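Side-chain contacts in xylulose kinase (Escherichia coli, PDB 2ITM), which phosphorylates D-xylulose to D-xylulose 5-phosphate with ATP, and acts on 1-deoxy-D-xylulose with lower efficiency: residues F277-A280 with W285-M288; V12-L17 with K57-Q62; V369-A374 with E470-L475; Y401-L406 with L414-G419. All coordinates share one frame; numbering follows the deposited sequence.

Contact 1 (F277-A280 with W285-M288); sequences FCHA and WHLM. With XUL (D-xylulose), chain C.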
# COMPACT_ATOMS: atom_id res chain seq x y z
N PHE A 277 35.40 9.28 -6.11
CA PHE A 277 35.92 10.53 -6.62
C PHE A 277 37.16 10.99 -5.89
O PHE A 277 37.48 10.50 -4.82
CB PHE A 277 34.87 11.62 -6.54
CG PHE A 277 33.61 11.33 -7.26
CD1 PHE A 277 32.40 11.36 -6.61
CD2 PHE A 277 33.62 11.03 -8.60
CE1 PHE A 277 31.24 11.10 -7.27
CE2 PHE A 277 32.46 10.78 -9.27
CZ PHE A 277 31.27 10.82 -8.61
N CYS A 278 37.84 11.98 -6.46
CA CYS A 278 38.81 12.74 -5.72
C CYS A 278 38.13 13.55 -4.61
O CYS A 278 37.00 13.97 -4.76
CB CYS A 278 39.63 13.65 -6.65
SG CYS A 278 40.57 12.82 -7.93
N HIS A 279 38.83 13.73 -3.50
CA HIS A 279 38.41 14.66 -2.46
C HIS A 279 38.92 16.07 -2.76
O HIS A 279 39.84 16.24 -3.53
CB HIS A 279 38.91 14.17 -1.10
CG HIS A 279 38.17 14.73 0.08
ND1 HIS A 279 37.16 15.66 -0.05
CD2 HIS A 279 38.28 14.48 1.40
CE1 HIS A 279 36.69 15.96 1.15
NE2 HIS A 279 37.36 15.26 2.04
N ALA A 280 38.32 17.06 -2.12
CA ALA A 280 38.68 18.45 -2.35
C ALA A 280 39.96 18.87 -1.62
O ALA A 280 40.25 20.04 -1.47
CB ALA A 280 37.53 19.37 -1.97
N TRP A 285 40.97 11.10 -1.37
CA TRP A 285 39.98 10.45 -2.21
C TRP A 285 38.82 10.00 -1.33
O TRP A 285 38.97 9.85 -0.14
CB TRP A 285 40.59 9.22 -2.86
CG TRP A 285 41.40 9.46 -4.06
CD1 TRP A 285 40.95 9.56 -5.32
CD2 TRP A 285 42.81 9.61 -4.13
NE1 TRP A 285 41.99 9.77 -6.19
CE2 TRP A 285 43.15 9.81 -5.47
CE3 TRP A 285 43.83 9.59 -3.18
CZ2 TRP A 285 44.45 9.99 -5.88
CZ3 TRP A 285 45.11 9.77 -3.60
CH2 TRP A 285 45.42 9.96 -4.93
N HIS A 286 37.66 9.76 -1.93
CA HIS A 286 36.47 9.37 -1.19
C HIS A 286 35.48 8.51 -1.95
O HIS A 286 35.43 8.52 -3.18
CB HIS A 286 35.76 10.58 -0.59
CG HIS A 286 34.83 11.28 -1.52
ND1 HIS A 286 35.20 12.39 -2.25
CD2 HIS A 286 33.54 11.04 -1.83
CE1 HIS A 286 34.17 12.80 -2.97
NE2 HIS A 286 33.15 11.99 -2.74
N LEU A 287 34.68 7.77 -1.20
CA LEU A 287 33.54 7.08 -1.73
C LEU A 287 32.30 7.83 -1.31
O LEU A 287 32.29 8.51 -0.31
CB LEU A 287 33.48 5.65 -1.20
CG LEU A 287 34.12 4.54 -2.02
CD1 LEU A 287 35.34 5.02 -2.71
CD2 LEU A 287 34.44 3.37 -1.16
N MET A 288 31.24 7.69 -2.10
CA MET A 288 29.96 8.21 -1.69
C MET A 288 28.78 7.43 -2.26
O MET A 288 28.89 6.79 -3.30
CB MET A 288 29.85 9.72 -1.96
CG MET A 288 29.16 10.10 -3.24
SD MET A 288 27.39 9.86 -3.18
CE MET A 288 26.81 11.45 -3.70
C1 XUL C . 26.08 12.97 -7.19
C2 XUL C . 25.58 13.73 -5.97
C3 XUL C . 25.85 15.19 -5.88
C4 XUL C . 24.50 15.85 -5.97
C5 XUL C . 24.58 17.32 -6.31
O1 XUL C . 27.42 12.59 -7.03
O2 XUL C . 24.45 13.24 -5.28
O3 XUL C . 26.56 15.52 -7.04
O4 XUL C . 23.84 15.16 -7.00
O5 XUL C . 25.92 17.67 -6.50

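Contact 2 (V12-L17 with K57-Q62); sequences VKVILL and KALGDQ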
# COMPACT_ATOMS: atom_id res chain seq x y z
N VAL A 12 21.33 29.80 -3.93
CA VAL A 12 22.67 30.07 -3.44
C VAL A 12 22.74 30.52 -1.99
O VAL A 12 21.91 31.27 -1.51
CB VAL A 12 23.44 31.06 -4.31
CG1 VAL A 12 23.53 30.58 -5.72
CG2 VAL A 12 22.81 32.43 -4.27
N LYS A 13 23.76 30.03 -1.31
CA LYS A 13 24.04 30.45 0.04
C LYS A 13 25.44 31.02 0.13
O LYS A 13 26.38 30.43 -0.36
CB LYS A 13 23.87 29.29 1.00
CG LYS A 13 24.15 29.62 2.44
CD LYS A 13 24.16 28.38 3.29
CE LYS A 13 23.27 28.52 4.49
NZ LYS A 13 23.42 27.39 5.42
N VAL A 14 25.57 32.21 0.74
CA VAL A 14 26.85 32.79 1.08
C VAL A 14 27.01 32.99 2.57
O VAL A 14 26.07 33.37 3.25
CB VAL A 14 27.11 34.11 0.33
CG1 VAL A 14 26.83 33.97 -1.15
CG2 VAL A 14 26.30 35.24 0.92
N ILE A 15 28.20 32.72 3.07
CA ILE A 15 28.51 32.91 4.47
C ILE A 15 29.77 33.73 4.72
O ILE A 15 30.67 33.79 3.88
CB ILE A 15 28.62 31.57 5.21
CG1 ILE A 15 29.90 30.83 4.83
CG2 ILE A 15 27.37 30.73 5.00
CD1 ILE A 15 30.21 29.70 5.75
N LEU A 16 29.82 34.35 5.89
CA LEU A 16 30.96 35.12 6.33
C LEU A 16 31.56 34.48 7.56
O LEU A 16 30.89 34.48 8.60
CB LEU A 16 30.52 36.52 6.62
CG LEU A 16 31.46 37.71 6.45
CD1 LEU A 16 31.36 38.63 7.61
CD2 LEU A 16 32.87 37.35 6.15
N LEU A 17 32.78 34.00 7.47
CA LEU A 17 33.47 33.41 8.61
C LEU A 17 34.42 34.42 9.20
O LEU A 17 35.10 35.14 8.49
CB LEU A 17 34.28 32.19 8.18
CG LEU A 17 33.71 30.79 8.03
CD1 LEU A 17 34.82 29.79 8.14
CD2 LEU A 17 32.64 30.51 9.06
N LYS A 57 25.62 40.99 -2.11
CA LYS A 57 25.23 42.35 -1.82
C LYS A 57 24.41 42.43 -0.55
O LYS A 57 24.62 43.30 0.27
CB LYS A 57 24.48 42.96 -3.01
CG LYS A 57 25.41 43.55 -4.04
CD LYS A 57 24.76 43.77 -5.39
CE LYS A 57 25.77 44.32 -6.37
NZ LYS A 57 25.20 44.56 -7.69
N ALA A 58 23.48 41.50 -0.38
CA ALA A 58 22.72 41.43 0.84
C ALA A 58 23.60 41.14 2.05
O ALA A 58 23.43 41.72 3.11
CB ALA A 58 21.62 40.43 0.72
N LEU A 59 24.55 40.23 1.88
CA LEU A 59 25.47 39.89 2.96
C LEU A 59 26.15 41.13 3.46
O LEU A 59 26.35 41.30 4.65
CB LEU A 59 26.51 38.88 2.48
CG LEU A 59 27.35 38.18 3.55
CD1 LEU A 59 26.54 37.18 4.33
CD2 LEU A 59 28.56 37.54 2.97
N GLY A 60 26.51 42.00 2.53
CA GLY A 60 27.37 43.12 2.82
C GLY A 60 26.63 44.20 3.58
O GLY A 60 27.23 44.92 4.35
N ASP A 61 25.33 44.29 3.34
CA ASP A 61 24.45 45.13 4.14
C ASP A 61 24.52 44.74 5.61
O ASP A 61 24.66 45.58 6.46
CB ASP A 61 23.01 45.00 3.67
CG ASP A 61 22.80 45.53 2.26
OD1 ASP A 61 23.54 46.44 1.84
OD2 ASP A 61 21.92 45.08 1.50
N GLN A 62 24.40 43.44 5.87
CA GLN A 62 24.50 42.89 7.19
C GLN A 62 25.84 43.21 7.82
O GLN A 62 25.92 43.61 8.96
CB GLN A 62 24.33 41.38 7.18
CG GLN A 62 22.93 40.90 7.03
CD GLN A 62 22.84 39.39 7.00
OE1 GLN A 62 23.31 38.71 7.91
NE2 GLN A 62 22.23 38.85 5.95

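Contact 3 (V369-A374 with E470-L475); sequences VGYALA and ETFRRL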
# COMPACT_ATOMS: atom_id res chain seq x y z
N VAL A 369 13.72 1.94 7.71
CA VAL A 369 14.69 2.94 7.33
C VAL A 369 16.05 2.60 7.91
O VAL A 369 17.05 2.65 7.22
CB VAL A 369 14.25 4.35 7.76
CG1 VAL A 369 15.35 5.34 7.45
CG2 VAL A 369 12.97 4.74 7.09
N GLY A 370 16.08 2.25 9.18
CA GLY A 370 17.28 1.73 9.81
C GLY A 370 17.95 0.62 9.03
O GLY A 370 19.13 0.67 8.78
N TYR A 371 17.17 -0.39 8.66
CA TYR A 371 17.69 -1.54 7.95
C TYR A 371 18.32 -1.15 6.61
O TYR A 371 19.39 -1.61 6.26
CB TYR A 371 16.60 -2.59 7.73
CG TYR A 371 16.02 -3.21 8.98
CD1 TYR A 371 16.77 -3.40 10.12
CD2 TYR A 371 14.70 -3.59 9.00
CE1 TYR A 371 16.22 -3.95 11.24
CE2 TYR A 371 14.14 -4.15 10.12
CZ TYR A 371 14.90 -4.33 11.24
OH TYR A 371 14.33 -4.89 12.33
N ALA A 372 17.61 -0.29 5.88
CA ALA A 372 18.09 0.28 4.63
C ALA A 372 19.43 1.01 4.77
O ALA A 372 20.36 0.74 4.04
CB ALA A 372 17.04 1.18 4.05
N LEU A 373 19.49 1.92 5.73
CA LEU A 373 20.68 2.71 5.97
C LEU A 373 21.90 1.86 6.31
O LEU A 373 22.99 2.13 5.86
CB LEU A 373 20.43 3.75 7.06
CG LEU A 373 19.43 4.87 6.74
CD1 LEU A 373 19.18 5.74 7.93
CD2 LEU A 373 19.84 5.67 5.53
N ALA A 374 21.70 0.83 7.12
CA ALA A 374 22.77 -0.07 7.52
C ALA A 374 23.33 -0.87 6.35
O ALA A 374 24.53 -1.02 6.22
CB ALA A 374 22.30 -0.99 8.62
N GLU A 470 18.42 -9.75 7.83
CA GLU A 470 18.36 -10.84 6.87
C GLU A 470 16.99 -10.95 6.24
O GLU A 470 16.86 -11.11 5.05
CB GLU A 470 18.69 -12.13 7.60
CG GLU A 470 19.03 -13.31 6.74
CD GLU A 470 19.37 -14.53 7.59
OE1 GLU A 470 20.10 -14.37 8.58
OE2 GLU A 470 18.88 -15.62 7.27
N THR A 471 15.97 -10.85 7.06
CA THR A 471 14.61 -10.95 6.58
C THR A 471 14.24 -9.76 5.69
O THR A 471 13.72 -9.93 4.61
CB THR A 471 13.64 -11.12 7.74
OG1 THR A 471 13.73 -12.45 8.25
CG2 THR A 471 12.22 -11.06 7.26
N PHE A 472 14.54 -8.57 6.18
CA PHE A 472 14.45 -7.34 5.39
C PHE A 472 15.09 -7.43 4.00
O PHE A 472 14.46 -7.12 3.04
CB PHE A 472 15.00 -6.16 6.18
CG PHE A 472 15.12 -4.89 5.38
CD1 PHE A 472 14.08 -4.01 5.29
CD2 PHE A 472 16.29 -4.58 4.73
CE1 PHE A 472 14.20 -2.86 4.56
CE2 PHE A 472 16.40 -3.44 4.00
CZ PHE A 472 15.36 -2.58 3.92
N ARG A 473 16.35 -7.83 3.95
CA ARG A 473 17.07 -7.97 2.72
C ARG A 473 16.40 -8.93 1.75
O ARG A 473 16.36 -8.69 0.57
CB ARG A 473 18.50 -8.41 2.96
CG ARG A 473 19.41 -7.30 3.37
CD ARG A 473 20.86 -7.65 3.47
NE ARG A 473 21.11 -8.78 4.35
CZ ARG A 473 21.55 -8.68 5.58
NH1 ARG A 473 21.79 -7.50 6.11
NH2 ARG A 473 21.75 -9.77 6.29
N ARG A 474 15.90 -10.04 2.28
CA ARG A 474 15.16 -11.03 1.51
C ARG A 474 13.92 -10.42 0.88
O ARG A 474 13.71 -10.50 -0.31
CB ARG A 474 14.75 -12.19 2.42
CG ARG A 474 14.51 -13.51 1.72
CD ARG A 474 13.34 -14.33 2.28
NE ARG A 474 13.29 -14.37 3.74
CZ ARG A 474 14.32 -14.65 4.52
NH1 ARG A 474 15.50 -14.93 3.99
NH2 ARG A 474 14.16 -14.66 5.81
N LEU A 475 13.10 -9.79 1.71
CA LEU A 475 11.90 -9.14 1.26
C LEU A 475 12.18 -8.00 0.28
O LEU A 475 11.52 -7.89 -0.73
CB LEU A 475 11.08 -8.64 2.44
CG LEU A 475 10.33 -9.62 3.35
CD1 LEU A 475 9.55 -8.88 4.40
CD2 LEU A 475 9.42 -10.53 2.57

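Contact 4 (Y401-L406 with L414-G419); sequences YWRQML and LDYRTG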
# COMPACT_ATOMS: atom_id res chain seq x y z
N TYR A 401 16.66 8.16 20.67
CA TYR A 401 16.16 6.81 20.51
C TYR A 401 16.59 6.21 19.18
O TYR A 401 17.06 5.09 19.13
CB TYR A 401 14.65 6.78 20.63
CG TYR A 401 14.09 5.39 20.48
CD1 TYR A 401 14.61 4.35 21.22
CD2 TYR A 401 13.08 5.13 19.59
CE1 TYR A 401 14.12 3.09 21.09
CE2 TYR A 401 12.58 3.86 19.44
CZ TYR A 401 13.11 2.84 20.20
OH TYR A 401 12.63 1.57 20.07
N TRP A 402 16.44 6.97 18.11
CA TRP A 402 16.65 6.42 16.80
C TRP A 402 18.11 6.24 16.49
O TRP A 402 18.52 5.26 15.92
CB TRP A 402 15.98 7.26 15.72
CG TRP A 402 15.96 6.56 14.41
CD1 TRP A 402 15.49 5.31 14.15
CD2 TRP A 402 16.46 7.05 13.17
NE1 TRP A 402 15.65 4.99 12.83
CE2 TRP A 402 16.25 6.04 12.21
CE3 TRP A 402 17.06 8.23 12.77
CZ2 TRP A 402 16.62 6.20 10.88
CZ3 TRP A 402 17.42 8.38 11.47
CH2 TRP A 402 17.20 7.37 10.53
N ARG A 403 18.91 7.20 16.92
CA ARG A 403 20.35 7.13 16.80
C ARG A 403 20.88 5.84 17.40
O ARG A 403 21.76 5.20 16.84
CB ARG A 403 21.01 8.33 17.46
CG ARG A 403 20.91 9.65 16.69
CD ARG A 403 21.95 10.66 17.07
NE ARG A 403 21.89 10.96 18.49
CZ ARG A 403 21.07 11.84 19.04
NH1 ARG A 403 20.22 12.51 18.30
NH2 ARG A 403 21.09 12.03 20.35
N GLN A 404 20.34 5.47 18.56
CA GLN A 404 20.73 4.25 19.22
C GLN A 404 20.25 3.01 18.49
O GLN A 404 20.97 2.05 18.37
CB GLN A 404 20.19 4.21 20.64
CG GLN A 404 20.67 3.02 21.40
CD GLN A 404 22.15 3.06 21.63
OE1 GLN A 404 22.84 2.07 21.43
NE2 GLN A 404 22.65 4.20 22.06
N MET A 405 19.00 3.06 18.05
CA MET A 405 18.46 2.02 17.21
C MET A 405 19.34 1.81 16.02
O MET A 405 19.62 0.68 15.63
CB MET A 405 17.04 2.33 16.78
CG MET A 405 16.48 1.32 15.79
SD MET A 405 14.85 1.67 15.17
CE MET A 405 13.91 1.35 16.61
N LEU A 406 19.79 2.91 15.41
CA LEU A 406 20.69 2.84 14.26
C LEU A 406 22.01 2.18 14.60
O LEU A 406 22.58 1.48 13.80
CB LEU A 406 20.97 4.24 13.73
CG LEU A 406 20.30 4.67 12.43
CD1 LEU A 406 18.86 4.30 12.44
CD2 LEU A 406 20.48 6.14 12.21
N LEU A 414 28.01 5.42 16.42
CA LEU A 414 27.55 6.65 15.78
C LEU A 414 27.77 7.89 16.65
O LEU A 414 27.16 8.04 17.70
CB LEU A 414 26.07 6.51 15.38
CG LEU A 414 25.70 5.24 14.61
CD1 LEU A 414 24.25 5.17 14.35
CD2 LEU A 414 26.49 5.15 13.37
N ASP A 415 28.64 8.77 16.17
CA ASP A 415 28.99 10.01 16.86
C ASP A 415 28.04 11.15 16.44
O ASP A 415 28.14 11.68 15.31
CB ASP A 415 30.40 10.45 16.50
CG ASP A 415 31.46 9.52 17.04
OD1 ASP A 415 31.26 8.94 18.12
OD2 ASP A 415 32.51 9.39 16.39
N TYR A 416 27.15 11.53 17.34
CA TYR A 416 26.26 12.64 17.08
C TYR A 416 26.94 13.98 17.32
O TYR A 416 27.51 14.22 18.37
CB TYR A 416 25.01 12.54 17.94
CG TYR A 416 23.97 13.57 17.62
CD1 TYR A 416 23.61 13.84 16.31
CD2 TYR A 416 23.34 14.28 18.61
CE1 TYR A 416 22.66 14.77 16.02
CE2 TYR A 416 22.39 15.21 18.33
CZ TYR A 416 22.05 15.46 17.03
OH TYR A 416 21.09 16.39 16.75
N ARG A 417 26.87 14.84 16.32
CA ARG A 417 27.39 16.18 16.44
C ARG A 417 26.36 17.20 15.95
O ARG A 417 25.45 16.86 15.20
CB ARG A 417 28.67 16.30 15.63
CG ARG A 417 29.64 15.16 15.82
CD ARG A 417 30.89 15.30 14.98
NE ARG A 417 31.88 14.27 15.27
CZ ARG A 417 32.79 14.36 16.21
NH1 ARG A 417 32.86 15.42 16.99
NH2 ARG A 417 33.65 13.37 16.38
N THR A 418 26.50 18.44 16.40
CA THR A 418 25.65 19.54 15.94
C THR A 418 26.38 20.45 14.98
O THR A 418 27.59 20.58 15.04
CB THR A 418 25.15 20.36 17.13
OG1 THR A 418 26.07 20.23 18.21
CG2 THR A 418 23.88 19.78 17.67
N GLY A 419 25.63 21.09 14.09
CA GLY A 419 26.18 22.15 13.28
C GLY A 419 26.48 21.73 11.86
O GLY A 419 27.28 22.35 11.17

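Contact 1 (F277-A280 with W285-M288)
Phe277 and His286 face each other as an antiparallel hydrogen-bonded pair, and their backbones exchange two bonds. Phe277 N gives its hydrogen to His286 O at 3.0 Å, and His286 N returns one to Phe277 O at the same length; both are nearly straight, with N-H...O angles of 165°. Their side chains leave on the same face of the sheet. There the edge of the Phe277 ring meets His286 NE2, which lies 4.0 Å from Phe277 CD1, and the two ring planes stand at 64°. The imidazole of His286 reaches this place because its CG sits between backbone N and carbonyl carbon (chi1 84°), which swings the ring toward the partner strand. Its edge also points at the face of His279 in an offset edge-to-face pair, centroids 5.7 Å apart, completing a three-ring aromatic cluster.

One residue along, Cys278 and Trp285 form a non-hydrogen-bonded pair whose side chains diverge, yet Cys278 SG still comes obliquely to the indole, 3.8 Å from Trp285 NE1.

Farther out, Phe260 stacks on His286, while His279 NE2 is hydrogen-bonded to Met243 O and Trp285 NE1 to Val179 O. At the far end of the hairpin, Met288 bends at chi2 and chi3 and brings its CE to 3.4 Å from O2 of D-xylulose. The sugar therefore meets a thioether methyl here, with Phe277 CE1 more distant at 4.1 Å from its O1, which implies van der Waals shaping of the pocket by this hairpin, while Met77, His78 and Asp233 supply hydrogen bonds.

Contact 2 (V12-L17 with K57-Q62)
Val14 and Leu59 pack methyl against methyl, and no hydrogen bond joins the strand segment 12-17 to the helix segment 57-62. The closest pair is Val14 CG2 with Leu59 CD2, 3.8 Å apart. The same valine methyl lies 3.9 Å from Leu59 CD1, so it rests against both ends of the leucine fork. Val14 offers this branch because CG1 takes the position opposite the carbonyl carbon (chi1 -49°) and CG2 is left between backbone N and carbonyl carbon. Leu59 extends from its helix with CG anti to the backbone N (chi1 -166°), which carries the fork across to the strand.

A second, looser kind of packing sets Leu59 against backbone and side-chain stem. Its CD1 is 4.0 Å from Val14 O, and its CD2 is 4.3 Å from Leu16 CB. One leucine thus spans two residues that point to the same side of the strand, Val14 and Leu16, while the CB of the intervening Ile15 is directed away from the helix.

The axes of the two short segments approach to 9.2 Å and run roughly parallel, at 32°. Helix 45-62 in this way covers one face of the mixed sheet in the N-terminal FGGY domain: Leu59 also touches Ile3 on strand 2-7, Val14 packs on Ala55 and Met56 one turn earlier in the helix, and Gln62 NE2 is hydrogen-bonded to Ala26 O of strand 23-30.

Contact 3 (V369-A374 with E470-L475)
A helix-to-helix packing contact, wholly without hydrogen bonds between the two segments, joins helix 358-381 to helix 459-479, the last helix of the chain, with Tyr371 and Phe472 at its centre. Their CA atoms, 7.1 Å apart, are the nearest across the segments, and both side chains start out toward the partner helix.

The main evidence is a CH-pi contact. Tyr371 CB stands 3.6 Å from the centroid of the Phe472 ring and only 10° off the ring normal, so the methylene sits over the middle of one face and not at the rim. With CG anti to the backbone N (chi1 172°), the ring of Phe472 reaches across to the partner helix. The phenol ring is a secondary participant: Tyr371 CD2 comes to 3.8 Å from Phe472 CD1, while the two ring planes meet obliquely at 52°. At its far end the phenylalanine reaches the next residue, with Phe472 CZ 4.1 Å from Ala372 CB and 3.8 Å from the backbone Ala372 N. Were Phe472 replaced by alanine, a gap would probably open beneath Tyr371 CB, and Ala372 would lose its partner on the other helix.

Beyond the segments, Phe472 also packs on Leu330 and Pro331 of strand 328-333, and a salt bridge from Arg473 NH1 to Asp375 OD1 adds a polar tie between the same helices. The arrangement is one of plain helix packing in a kinase of the actin-ATPase clan, an aromatic ring of one helix laid against the backbone and CB atoms of another, away from the sugar site.

Contact 4 (Y401-L406 with L414-G419)
Arg403 lays its guanidinium flat over the ring of Tyr416. The planes differ by just 4° and the centres are 3.7 Å apart, which identifies a stacked cation-pi pair. Arg403 CZ lies over Tyr416 CD2 at 3.4 Å, while Arg403 NH1 is above the ring toward its rim, 3.5 Å from Tyr416 CE2. The chain of the arginine contributes too: its CD is 3.6 Å from Tyr416 CG. A bend at chi3 (-58°) turns the guanidinium parallel to the phenol, and Tyr416 meets it with CG anti to the backbone N.

The nitrogens of the guanidinium are bonded to other partners. Arg403 NE bonds to His455 NE2, NH2 to Gln453 OE1 and NH1 to Ala397 O, so all three nitrogens are gripped while one face stays on the tyrosine; this should fix the rotation of the group. A leucine in place of Arg403 would probably leave these three acceptors without their donor and Tyr416 without the flat cation on its face.

The second half of the contact is apolar and tight. Leu414 CD1 lies 3.5 Å from Leu406 CB, closer than usual for two carbons, and equally near Arg403 O, so this methyl nestles against the helix surface.

Strand 414-417 runs nearly antiparallel to the helix segment, at 155° between their directions, with a closest axis approach of 9.4 Å. Such geometry belongs to the return half of a beta-alpha-beta crossover: strand 390-393, helix 400-410 and strand 414-417, the two strands lying parallel and adjacent in the C-terminal sheet.

From the N terminus, contact 2 comes first, closing a loop of 39 residues that brings helix 45-62 onto the sheet of the N-terminal domain. Contact 1 follows in series as a short hairpin, four residues between its segments, beside the bound sugar. Contact 3 then closes a long loop of 95 residues between two helices, and contact 4, a local beta-alpha-beta closure, is nested inside it. These two touch: Leu373 CD1 packs on Trp402 CH2 at 3.7 Å. Contacts 1 and 4 reach the same C-terminal sheet, although their centres lie about 24 Å apart. Contacts 2 and 3, with centres about 43 Å apart, lie on opposite sides of the chain's centre.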